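Local coordinates for putative uncharacterized protein PH0734 (Pyrococcus horikoshii, PDB 3D79) that is of unknown function but pairs a pre-PUA-like domain with a PUA domain and may bind RNA, at residues His14-Lys18 with Lys19-Glu23; Lys22-Ile25 with Ala26-Gln30; Ala80-Asn83 with Leu84-Glu88; Glu101-Val104 with Pro105-Asn109. One frame throughout, in Å; residues are numbered along the deposited sequence.

Contact 1. Residues His14-Lys18 with Lys19-Glu23; sequences HPLSK and KDVKE
Ser17 is the N-cap of helix 18-32, and its side chain closes the first turn by holding Asp20. Asp20 N donates to Ser17 OG over 3.1 Å in a fairly straight bond (159°). OG takes the position between its own backbone N and carbonyl carbon (chi1 72°), which turns it into the helix mouth. The Asp20 carboxylate stays close by, with CG 3.3 Å from Ser17 OG, and has a long, weak ion pair to Arg69. Behind the cap the regular helix bonds start. Val21 N reaches Ser17 O at 2.9 Å, lying in the carbonyl plane, and Lys22 N reaches Lys18 O.

Leu16 covers the inner side of this turn. Its CG and CD2 lie on Asp20 CB, with the two side chains at about a right angle, and CD2 also meets Val21 CG2 at 4.0 Å. Both Leu16 and Val21 rest on Val47 of strand 47-51. On the outer side Lys18 and Lys22 run alongside each other. Lys22 CE packs on Lys18 CG at 3.9 Å, while their ammonium groups stay 5.7 Å apart (NZ to NZ). The whole is a serine N-cap with a hydrophobic staple, Leu16 on Val21, at a strand-to-helix turn.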
loop_
_atom_site.group_PDB
_atom_site.type_symbol
_atom_site.label_atom_id
_atom_site.label_comp_id
_atom_site.label_asym_id
_atom_site.label_seq_id
_atom_site.Cartn_x
_atom_site.Cartn_y
_atom_site.Cartn_z
ATOM N N HIS A 14 -10.491 8.558 17.221
ATOM C CA HIS A 14 -11.827 8.061 17.535
ATOM C C HIS A 14 -11.855 6.545 17.363
ATOM O O HIS A 14 -11.254 6.029 16.422
ATOM C CB HIS A 14 -12.861 8.698 16.607
ATOM C CG HIS A 14 -12.973 10.184 16.757
ATOM N ND1 HIS A 14 -13.704 10.776 17.765
ATOM C CD2 HIS A 14 -12.452 11.198 16.025
ATOM C CE1 HIS A 14 -13.629 12.090 17.646
ATOM N NE2 HIS A 14 -12.877 12.372 16.597
ATOM N N PRO A 15 -12.557 5.825 18.261
ATOM C CA PRO A 15 -12.598 4.368 18.140
ATOM C C PRO A 15 -13.327 3.904 16.880
ATOM O O PRO A 15 -14.335 4.498 16.487
ATOM C CB PRO A 15 -13.366 3.930 19.396
ATOM C CG PRO A 15 -14.179 5.114 19.777
ATOM C CD PRO A 15 -13.333 6.301 19.423
ATOM N N LEU A 16 -12.805 2.856 16.251
ATOM C CA LEU A 16 -13.461 2.265 15.098
ATOM C C LEU A 16 -14.417 1.182 15.571
ATOM O O LEU A 16 -14.067 0.380 16.443
ATOM C CB LEU A 16 -12.427 1.665 14.142
ATOM C CG LEU A 16 -12.774 1.709 12.657
ATOM C CD1 LEU A 16 -12.481 3.094 12.102
ATOM C CD2 LEU A 16 -11.982 0.659 11.903
ATOM N N SER A 17 -15.617 1.162 14.991
ATOM C CA SER A 17 -16.631 0.158 15.323
ATOM C C SER A 17 -16.195 -1.244 14.901
ATOM O O SER A 17 -15.395 -1.404 13.979
ATOM C CB SER A 17 -17.971 0.500 14.661
ATOM O OG SER A 17 -17.920 0.275 13.262
ATOM N N LYS A 18 -16.733 -2.249 15.588
ATOM C CA LYS A 18 -16.511 -3.656 15.254
ATOM C C LYS A 18 -16.897 -3.965 13.802
ATOM O O LYS A 18 -16.194 -4.703 13.113
ATOM C CB LYS A 18 -17.300 -4.539 16.220
ATOM C CG LYS A 18 -17.336 -6.020 15.883
ATOM C CD LYS A 18 -17.801 -6.852 17.072
ATOM C CE LYS A 18 -19.124 -6.373 17.632
ATOM N NZ LYS A 18 -19.459 -7.099 18.901
ATOM N N LYS A 19 -18.019 -3.402 13.353
ATOM C CA LYS A 19 -18.451 -3.556 11.964
ATOM C C LYS A 19 -17.367 -3.056 11.002
ATOM O O LYS A 19 -17.024 -3.737 10.029
ATOM C CB LYS A 19 -19.778 -2.818 11.742
ATOM C CG LYS A 19 -20.273 -2.803 10.296
ATOM C CD LYS A 19 -21.409 -1.794 10.137
ATOM C CE LYS A 19 -21.753 -1.567 8.670
ATOM N NZ LYS A 19 -22.392 -2.763 8.048
ATOM N N ASP A 20 -16.814 -1.880 11.291
ATOM C CA ASP A 20 -15.754 -1.317 10.459
ATOM C C ASP A 20 -14.464 -2.134 10.516
ATOM O O ASP A 20 -13.813 -2.335 9.491
ATOM C CB ASP A 20 -15.505 0.151 10.803
ATOM C CG ASP A 20 -16.641 1.067 10.342
ATOM O OD1 ASP A 20 -17.622 0.575 9.748
ATOM O OD2 ASP A 20 -16.539 2.291 10.574
ATOM N N VAL A 21 -14.108 -2.622 11.706
ATOM C CA VAL A 21 -12.930 -3.485 11.860
ATOM C C VAL A 21 -13.066 -4.733 10.981
ATOM O O VAL A 21 -12.140 -5.103 10.257
ATOM C CB VAL A 21 -12.687 -3.875 13.349
ATOM C CG1 VAL A 21 -11.581 -4.920 13.473
ATOM C CG2 VAL A 21 -12.347 -2.639 14.177
ATOM N N LYS A 22 -14.234 -5.365 11.029
ATOM C CA LYS A 22 -14.475 -6.568 10.246
ATOM C C LYS A 22 -14.391 -6.292 8.746
ATOM O O LYS A 22 -13.879 -7.117 7.990
ATOM C CB LYS A 22 -15.811 -7.199 10.627
ATOM C CG LYS A 22 -15.776 -7.844 12.004
ATOM C CD LYS A 22 -17.096 -8.510 12.340
ATOM C CE LYS A 22 -17.029 -9.187 13.707
ATOM N NZ LYS A 22 -18.345 -9.823 14.034
ATOM N N GLU A 23 -14.880 -5.131 8.323
ATOM C CA GLU A 23 -14.809 -4.767 6.906
ATOM C C GLU A 23 -13.366 -4.526 6.454
ATOM O O GLU A 23 -13.008 -4.879 5.330
ATOM C CB GLU A 23 -15.718 -3.571 6.588
ATOM C CG GLU A 23 -15.861 -3.219 5.087
ATOM C CD GLU A 23 -16.102 -4.414 4.152
ATOM O OE1 GLU A 23 -16.902 -5.334 4.471
ATOM O OE2 GLU A 23 -15.500 -4.410 3.057
#

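Contact 2. Residues Lys22-Ile25 with Ala26-Gln30; sequences KEII and AQLSQ
Residues Lys22-Ile25 and Ala26-Gln30 form two successive turns of helix 18-32, joined by four regular i to i+4 backbone bonds, the straightest from Leu28 N to Ile24 O (2.9 Å, 171°). Ile25 O takes a second donor. Ser29 OG gives it a hydrogen bond of 2.9 Å, coming from the face of the carbonyl plane opposite to that used by Ser29 N. With OG beside its own backbone N (chi1 -65°), the hydroxyl folds back on the preceding turn.

Ile24 and Leu28 point the same way and lie side by side, CG2 of Ile24 against CD1 of Leu28 at 3.8 Å. Glu23 bends at chi2 (45°), which brings its carboxylate back over Gln27. OE2 of Glu23 packs on CG of Gln27 at 3.6 Å, and the two side chains cross at about a right angle. The amide of Gln27 is held elsewhere: OE1 accepts from Ile74 N and NE2 donates to Asp72 O. An alanine in place of Gln27 would probably leave both of these backbone groups without their mates and weaken the tie between helix and backbone at Asp72 and Ile74.

The buried side of the helix faces the sheet, with Ile24 and Leu28 both touching Phe67 of strand 64-70 and Ile74 of strand 73-76. Leu28 and Ser29 also meet Ala37 of helix 34-40.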
loop_
_atom_site.group_PDB
_atom_site.type_symbol
_atom_site.label_atom_id
_atom_site.label_comp_id
_atom_site.label_asym_id
_atom_site.label_seq_id
_atom_site.Cartn_x
_atom_site.Cartn_y
_atom_site.Cartn_z
ATOM N N LYS A 22 -14.234 -5.365 11.029
ATOM C CA LYS A 22 -14.475 -6.568 10.246
ATOM C C LYS A 22 -14.391 -6.292 8.746
ATOM O O LYS A 22 -13.879 -7.117 7.990
ATOM C CB LYS A 22 -15.811 -7.199 10.627
ATOM C CG LYS A 22 -15.776 -7.844 12.004
ATOM C CD LYS A 22 -17.096 -8.510 12.340
ATOM C CE LYS A 22 -17.029 -9.187 13.707
ATOM N NZ LYS A 22 -18.345 -9.823 14.034
ATOM N N GLU A 23 -14.880 -5.131 8.323
ATOM C CA GLU A 23 -14.809 -4.767 6.906
ATOM C C GLU A 23 -13.366 -4.526 6.454
ATOM O O GLU A 23 -13.008 -4.879 5.330
ATOM C CB GLU A 23 -15.718 -3.571 6.588
ATOM C CG GLU A 23 -15.861 -3.219 5.087
ATOM C CD GLU A 23 -16.102 -4.414 4.152
ATOM O OE1 GLU A 23 -16.902 -5.334 4.471
ATOM O OE2 GLU A 23 -15.500 -4.410 3.057
ATOM N N ILE A 24 -12.535 -3.947 7.321
ATOM C CA ILE A 24 -11.113 -3.783 7.003
ATOM C C ILE A 24 -10.463 -5.157 6.834
ATOM O O ILE A 24 -9.756 -5.401 5.859
ATOM C CB ILE A 24 -10.358 -2.909 8.045
ATOM C CG1 ILE A 24 -10.866 -1.461 7.995
ATOM C CG2 ILE A 24 -8.839 -2.963 7.798
ATOM C CD1 ILE A 24 -10.313 -0.555 9.096
ATOM N N ILE A 25 -10.731 -6.067 7.770
ATOM C CA ILE A 25 -10.213 -7.432 7.672
ATOM C C ILE A 25 -10.626 -8.088 6.350
ATOM O O ILE A 25 -9.803 -8.713 5.674
ATOM C CB ILE A 25 -10.664 -8.288 8.872
ATOM C CG1 ILE A 25 -10.006 -7.770 10.151
ATOM C CG2 ILE A 25 -10.333 -9.770 8.647
ATOM C CD1 ILE A 25 -10.600 -8.363 11.429
ATOM N N ALA A 26 -11.899 -7.932 5.991
ATOM C CA ALA A 26 -12.423 -8.474 4.739
ATOM C C ALA A 26 -11.653 -7.931 3.530
ATOM O O ALA A 26 -11.237 -8.695 2.656
ATOM C CB ALA A 26 -13.899 -8.167 4.621
ATOM N N GLN A 27 -11.438 -6.620 3.509
ATOM C CA GLN A 27 -10.703 -5.971 2.421
ATOM C C GLN A 27 -9.264 -6.478 2.326
ATOM O O GLN A 27 -8.799 -6.836 1.248
ATOM C CB GLN A 27 -10.726 -4.449 2.577
ATOM C CG GLN A 27 -12.073 -3.805 2.272
ATOM C CD GLN A 27 -12.057 -2.295 2.452
ATOM O OE1 GLN A 27 -11.125 -1.613 2.021
ATOM N NE2 GLN A 27 -13.101 -1.764 3.083
ATOM N N LEU A 28 -8.571 -6.527 3.463
ATOM C CA LEU A 28 -7.189 -7.002 3.503
ATOM C C LEU A 28 -7.083 -8.458 3.061
ATOM O O LEU A 28 -6.170 -8.830 2.326
ATOM C CB LEU A 28 -6.611 -6.844 4.911
ATOM C CG LEU A 28 -6.388 -5.421 5.434
ATOM C CD1 LEU A 28 -6.085 -5.476 6.915
ATOM C CD2 LEU A 28 -5.262 -4.706 4.677
ATOM N N SER A 29 -8.036 -9.276 3.501
ATOM C CA SER A 29 -8.046 -10.694 3.148
ATOM C C SER A 29 -8.217 -10.912 1.647
ATOM O O SER A 29 -7.582 -11.794 1.067
ATOM C CB SER A 29 -9.128 -11.442 3.934
ATOM O OG SER A 29 -8.821 -11.433 5.324
ATOM N N GLN A 30 -9.060 -10.099 1.021
ATOM C CA GLN A 30 -9.249 -10.192 -0.423
ATOM C C GLN A 30 -7.975 -9.796 -1.168
ATOM O O GLN A 30 -7.576 -10.459 -2.128
ATOM C CB GLN A 30 -10.416 -9.326 -0.885
ATOM C CG GLN A 30 -10.738 -9.515 -2.363
ATOM C CD GLN A 30 -11.803 -8.560 -2.848
ATOM O OE1 GLN A 30 -11.613 -7.346 -2.838
ATOM N NE2 GLN A 30 -12.931 -9.108 -3.294
#

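Contact 3. Residues Ala80-Asn83 with Leu84-Glu88; sequences ALYN and LSDEE
Ser85 grips the carbonyl of Tyr82 at the C-terminal end of helix 78-84, where the chain runs on toward strand 96-99. Its OG donates to Tyr82 O in a short bond of 2.6 Å, with the donor tilted 18° from the carbonyl plane. The hydroxyl sits between the backbone N and carbonyl carbon of its own residue (chi1 77°), from where it reaches back one turn. Ser85 N gives its main bond to Leu81 O and a weak one to Tyr82 O. One bond earlier, Leu84 N donates to Ala80 O at 3.1 Å. Leu84 lays CG and CD1 against that same oxygen, CG at 3.5 Å.

The chain then leaves the regular helix. Asp86 N donates i to i+3 to Asn83 O from above its carbonyl plane, and Glu87 N likewise to Leu84 O. Glu88 N also reaches Leu84 O.

In the next shell Arg140 holds the side chains of the turn. Its NH1 forms a salt bridge with Asp86 OD1 and a hydrogen bond with Ser85 OG, so Ser85 links the helix end to this arginine. An alanine here would probably leave Tyr82 O with only a weak bond from this turn and deprive Arg140 of one partner. Leu81, Tyr82 and Ser85 all rest on Pro141 of strand 141-147, and Leu84 touches Met40 and Trp93. This seats the helix end between helix 34-40 and strand 141-147.

The other carboxylate oxygen of Asp86 is tied back to the helix through a water, which donates to Asp86 OD2 at 2.9 Å and to Asn83 OD1 at 2.8 Å.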
loop_
_atom_site.group_PDB
_atom_site.type_symbol
_atom_site.label_atom_id
_atom_site.label_comp_id
_atom_site.label_asym_id
_atom_site.label_seq_id
_atom_site.Cartn_x
_atom_site.Cartn_y
_atom_site.Cartn_z
ATOM N N ALA A 80 3.824 1.054 7.395
ATOM C CA ALA A 80 3.396 -0.304 7.746
ATOM C C ALA A 80 4.092 -1.350 6.868
ATOM O O ALA A 80 4.585 -2.373 7.364
ATOM C CB ALA A 80 1.888 -0.435 7.635
ATOM N N LEU A 81 4.136 -1.079 5.565
ATOM C CA LEU A 81 4.821 -1.957 4.625
ATOM C C LEU A 81 6.333 -1.954 4.851
ATOM O O LEU A 81 6.996 -2.978 4.649
ATOM C CB LEU A 81 4.486 -1.559 3.184
ATOM C CG LEU A 81 3.018 -1.776 2.785
ATOM C CD1 LEU A 81 2.733 -1.119 1.439
ATOM C CD2 LEU A 81 2.640 -3.255 2.747
ATOM N N TYR A 82 6.869 -0.803 5.257
ATOM C CA TYR A 82 8.304 -0.678 5.525
ATOM C C TYR A 82 8.707 -1.605 6.664
ATOM O O TYR A 82 9.690 -2.351 6.559
ATOM C CB TYR A 82 8.690 0.767 5.849
ATOM C CG TYR A 82 10.187 0.937 6.003
ATOM C CD1 TYR A 82 10.987 1.230 4.902
ATOM C CD2 TYR A 82 10.800 0.770 7.247
ATOM C CE1 TYR A 82 12.372 1.370 5.036
ATOM C CE2 TYR A 82 12.181 0.907 7.391
ATOM C CZ TYR A 82 12.953 1.207 6.283
ATOM O OH TYR A 82 14.318 1.342 6.426
ATOM N N ASN A 83 7.942 -1.561 7.749
ATOM C CA ASN A 83 8.187 -2.456 8.876
ATOM C C ASN A 83 8.035 -3.926 8.499
ATOM O O ASN A 83 8.832 -4.767 8.920
ATOM C CB ASN A 83 7.312 -2.063 10.071
ATOM C CG ASN A 83 7.761 -0.761 10.700
ATOM O OD1 ASN A 83 8.946 -0.419 10.660
ATOM N ND2 ASN A 83 6.821 -0.021 11.276
ATOM N N LEU A 84 7.041 -4.226 7.669
ATOM C CA LEU A 84 6.852 -5.582 7.153
ATOM C C LEU A 84 8.007 -6.055 6.272
ATOM O O LEU A 84 8.308 -7.254 6.243
ATOM C CB LEU A 84 5.525 -5.703 6.406
ATOM C CG LEU A 84 4.311 -5.899 7.318
ATOM C CD1 LEU A 84 2.998 -5.523 6.630
ATOM C CD2 LEU A 84 4.258 -7.336 7.837
ATOM N N SER A 85 8.648 -5.118 5.569
ATOM C CA SER A 85 9.783 -5.439 4.684
ATOM C C SER A 85 11.043 -5.864 5.456
ATOM O O SER A 85 12.010 -6.352 4.856
ATOM C CB SER A 85 10.092 -4.281 3.723
ATOM O OG SER A 85 10.776 -3.227 4.370
ATOM N N ASP A 86 11.030 -5.673 6.775
ATOM C CA ASP A 86 12.071 -6.221 7.653
ATOM C C ASP A 86 11.730 -7.628 8.153
ATOM O O ASP A 86 12.551 -8.273 8.824
ATOM C CB ASP A 86 12.320 -5.296 8.846
ATOM C CG ASP A 86 13.226 -4.131 8.501
ATOM O OD1 ASP A 86 14.042 -4.252 7.566
ATOM O OD2 ASP A 86 13.125 -3.086 9.171
ATOM N N GLU A 87 10.522 -8.093 7.845
ATOM C CA GLU A 87 10.068 -9.424 8.266
ATOM C C GLU A 87 9.961 -10.379 7.082
ATOM O O GLU A 87 10.290 -11.565 7.197
ATOM C CB GLU A 87 8.704 -9.326 8.957
ATOM C CG GLU A 87 8.687 -8.353 10.136
ATOM C CD GLU A 87 7.340 -8.252 10.826
ATOM O OE1 GLU A 87 6.420 -9.026 10.491
ATOM O OE2 GLU A 87 7.201 -7.388 11.715
ATOM N N GLU A 88 9.467 -9.850 5.962
ATOM C CA GLU A 88 9.150 -10.616 4.765
ATOM C C GLU A 88 9.765 -9.953 3.543
ATOM O O GLU A 88 9.997 -8.740 3.540
ATOM C CB GLU A 88 7.633 -10.645 4.532
ATOM C CG GLU A 88 6.788 -10.980 5.738
ATOM C CD GLU A 88 6.979 -12.409 6.210
ATOM O OE1 GLU A 88 7.117 -13.321 5.359
ATOM O OE2 GLU A 88 6.973 -12.619 7.440
HETATM O O HOH W 1 11.147 -2.178 11.068
#

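Contact 4. Residues Glu101-Val104 with Pro105-Asn109; sequences EGAV and PHILN
Val104 and Leu108 lie side by side on one flank of the short helix 104-108 of the PUA domain, CG1 of Val104 against CD1 of Leu108 at 3.8 Å. Val104 CG1 is turned beside its carbonyl carbon (chi1 175°), which sends it along the helix toward Leu108. One residue back, the same spacing pairs Ala103 with Ile107, whose CD1 stands 4.0 Å from Ala103 CB. Val104 and Ile107 both press on Leu142 of strand 141-147. Leu108 reaches Ala169 and Arg170, so this apolar flank faces the body of the domain.

Pro105 sits in the first turn. Having no N-H, it needs no acceptor there. The peptide link sets its CD close to CB of Val104, at 3.4 Å. The same CD comes to 3.5 Å from Glu101 O, where a backbone N-H would otherwise point.

The helix bonds follow. Ile107 N donates to Ala103 O and Leu108 N to Val104 O at 3.0 Å, both lined up closely with the C=O direction and 166° at the hydrogen. At the start of the helix Val104 N bonds back to Glu101 O, and just before it Ala103 N has a weak bond to Asp100 OD1.

His106 lies on the outer, polar side and touches Ala111. The edge of its imidazole ring meets the carbonyl of Gly102, with CD2 of His106 3.4 Å from Gly102 O and that oxygen in the ring plane.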
loop_
_atom_site.group_PDB
_atom_site.type_symbol
_atom_site.label_atom_id
_atom_site.label_comp_id
_atom_site.label_asym_id
_atom_site.label_seq_id
_atom_site.Cartn_x
_atom_site.Cartn_y
_atom_site.Cartn_z
ATOM N N GLU A 101 16.175 0.447 -9.936
ATOM C CA GLU A 101 16.794 1.517 -9.139
ATOM C C GLU A 101 16.651 2.902 -9.776
ATOM O O GLU A 101 16.578 3.905 -9.066
ATOM C CB GLU A 101 18.265 1.204 -8.825
ATOM C CG GLU A 101 19.154 1.012 -10.048
ATOM C CD GLU A 101 20.570 0.598 -9.681
ATOM O OE1 GLU A 101 21.152 -0.229 -10.416
ATOM O OE2 GLU A 101 21.097 1.082 -8.652
ATOM N N GLY A 102 16.589 2.943 -11.106
ATOM C CA GLY A 102 16.406 4.188 -11.854
ATOM C C GLY A 102 15.070 4.867 -11.612
ATOM O O GLY A 102 14.961 6.088 -11.716
ATOM N N ALA A 103 14.053 4.070 -11.291
ATOM C CA ALA A 103 12.710 4.583 -11.015
ATOM C C ALA A 103 12.565 5.218 -9.628
ATOM O O ALA A 103 11.671 6.040 -9.402
ATOM C CB ALA A 103 11.691 3.478 -11.188
ATOM N N VAL A 104 13.442 4.834 -8.706
ATOM C CA VAL A 104 13.295 5.176 -7.284
ATOM C C VAL A 104 13.248 6.684 -6.973
ATOM O O VAL A 104 12.283 7.154 -6.352
ATOM C CB VAL A 104 14.371 4.452 -6.413
ATOM C CG1 VAL A 104 14.300 4.894 -4.950
ATOM C CG2 VAL A 104 14.202 2.949 -6.520
ATOM N N PRO A 105 14.274 7.446 -7.403
ATOM C CA PRO A 105 14.278 8.860 -7.016
ATOM C C PRO A 105 13.075 9.641 -7.555
ATOM O O PRO A 105 12.579 10.543 -6.882
ATOM C CB PRO A 105 15.599 9.387 -7.592
ATOM C CG PRO A 105 16.001 8.416 -8.625
ATOM C CD PRO A 105 15.447 7.092 -8.226
ATOM N N HIS A 106 12.594 9.275 -8.741
ATOM C CA HIS A 106 11.418 9.918 -9.321
ATOM C C HIS A 106 10.177 9.688 -8.458
ATOM O O HIS A 106 9.455 10.633 -8.136
ATOM C CB HIS A 106 11.181 9.410 -10.740
ATOM C CG HIS A 106 12.279 9.761 -11.692
ATOM N ND1 HIS A 106 12.366 10.992 -12.302
ATOM C CD2 HIS A 106 13.347 9.049 -12.125
ATOM C CE1 HIS A 106 13.433 11.022 -13.079
ATOM N NE2 HIS A 106 14.047 9.857 -12.988
ATOM N N ILE A 107 9.952 8.432 -8.073
ATOM C CA ILE A 107 8.800 8.056 -7.243
ATOM C C ILE A 107 8.837 8.719 -5.858
ATOM O O ILE A 107 7.811 9.178 -5.348
ATOM C CB ILE A 107 8.678 6.513 -7.128
ATOM C CG1 ILE A 107 8.377 5.920 -8.511
ATOM C CG2 ILE A 107 7.598 6.102 -6.106
ATOM C CD1 ILE A 107 8.734 4.443 -8.652
ATOM N N LEU A 108 10.021 8.779 -5.252
ATOM C CA LEU A 108 10.163 9.432 -3.953
ATOM C C LEU A 108 9.974 10.956 -4.025
ATOM O O LEU A 108 9.777 11.613 -2.995
ATOM C CB LEU A 108 11.506 9.064 -3.308
ATOM C CG LEU A 108 11.698 7.593 -2.918
ATOM C CD1 LEU A 108 13.088 7.392 -2.335
ATOM C CD2 LEU A 108 10.623 7.121 -1.924
ATOM N N ASN A 109 10.029 11.492 -5.245
ATOM C CA ASN A 109 9.805 12.920 -5.516
ATOM C C ASN A 109 8.367 13.227 -5.972
ATOM O O ASN A 109 8.055 14.368 -6.326
ATOM C CB ASN A 109 10.836 13.432 -6.542
ATOM C CG ASN A 109 10.675 14.923 -6.871
ATOM O OD1 ASN A 109 10.454 15.301 -8.028
ATOM N ND2 ASN A 109 10.779 15.768 -5.853
#

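How the contacts relate
Contacts 1 and 2 are successive parts of helix 18-32 and share Lys22 and Glu23. They touch where Leu16 CD2 meets Ile24 CD1 at 3.5 Å. Contact 1 is the surface end, with a serine cap and two lysines side by side. Contact 2 is partly buried, and its glutamine amide bonds to the backbone at Asp72 and Ile74. Contact 3 is also partly buried. It ends a helix, its nearest atoms about 8 Å from contact 2 and about 9 Å from contact 4, and its serine and aspartate serve an arginine. Contact 4 starts a helix at the surface of the PUA domain, with a proline in its first turn. Its centre is about 36 Å from that of contact 1.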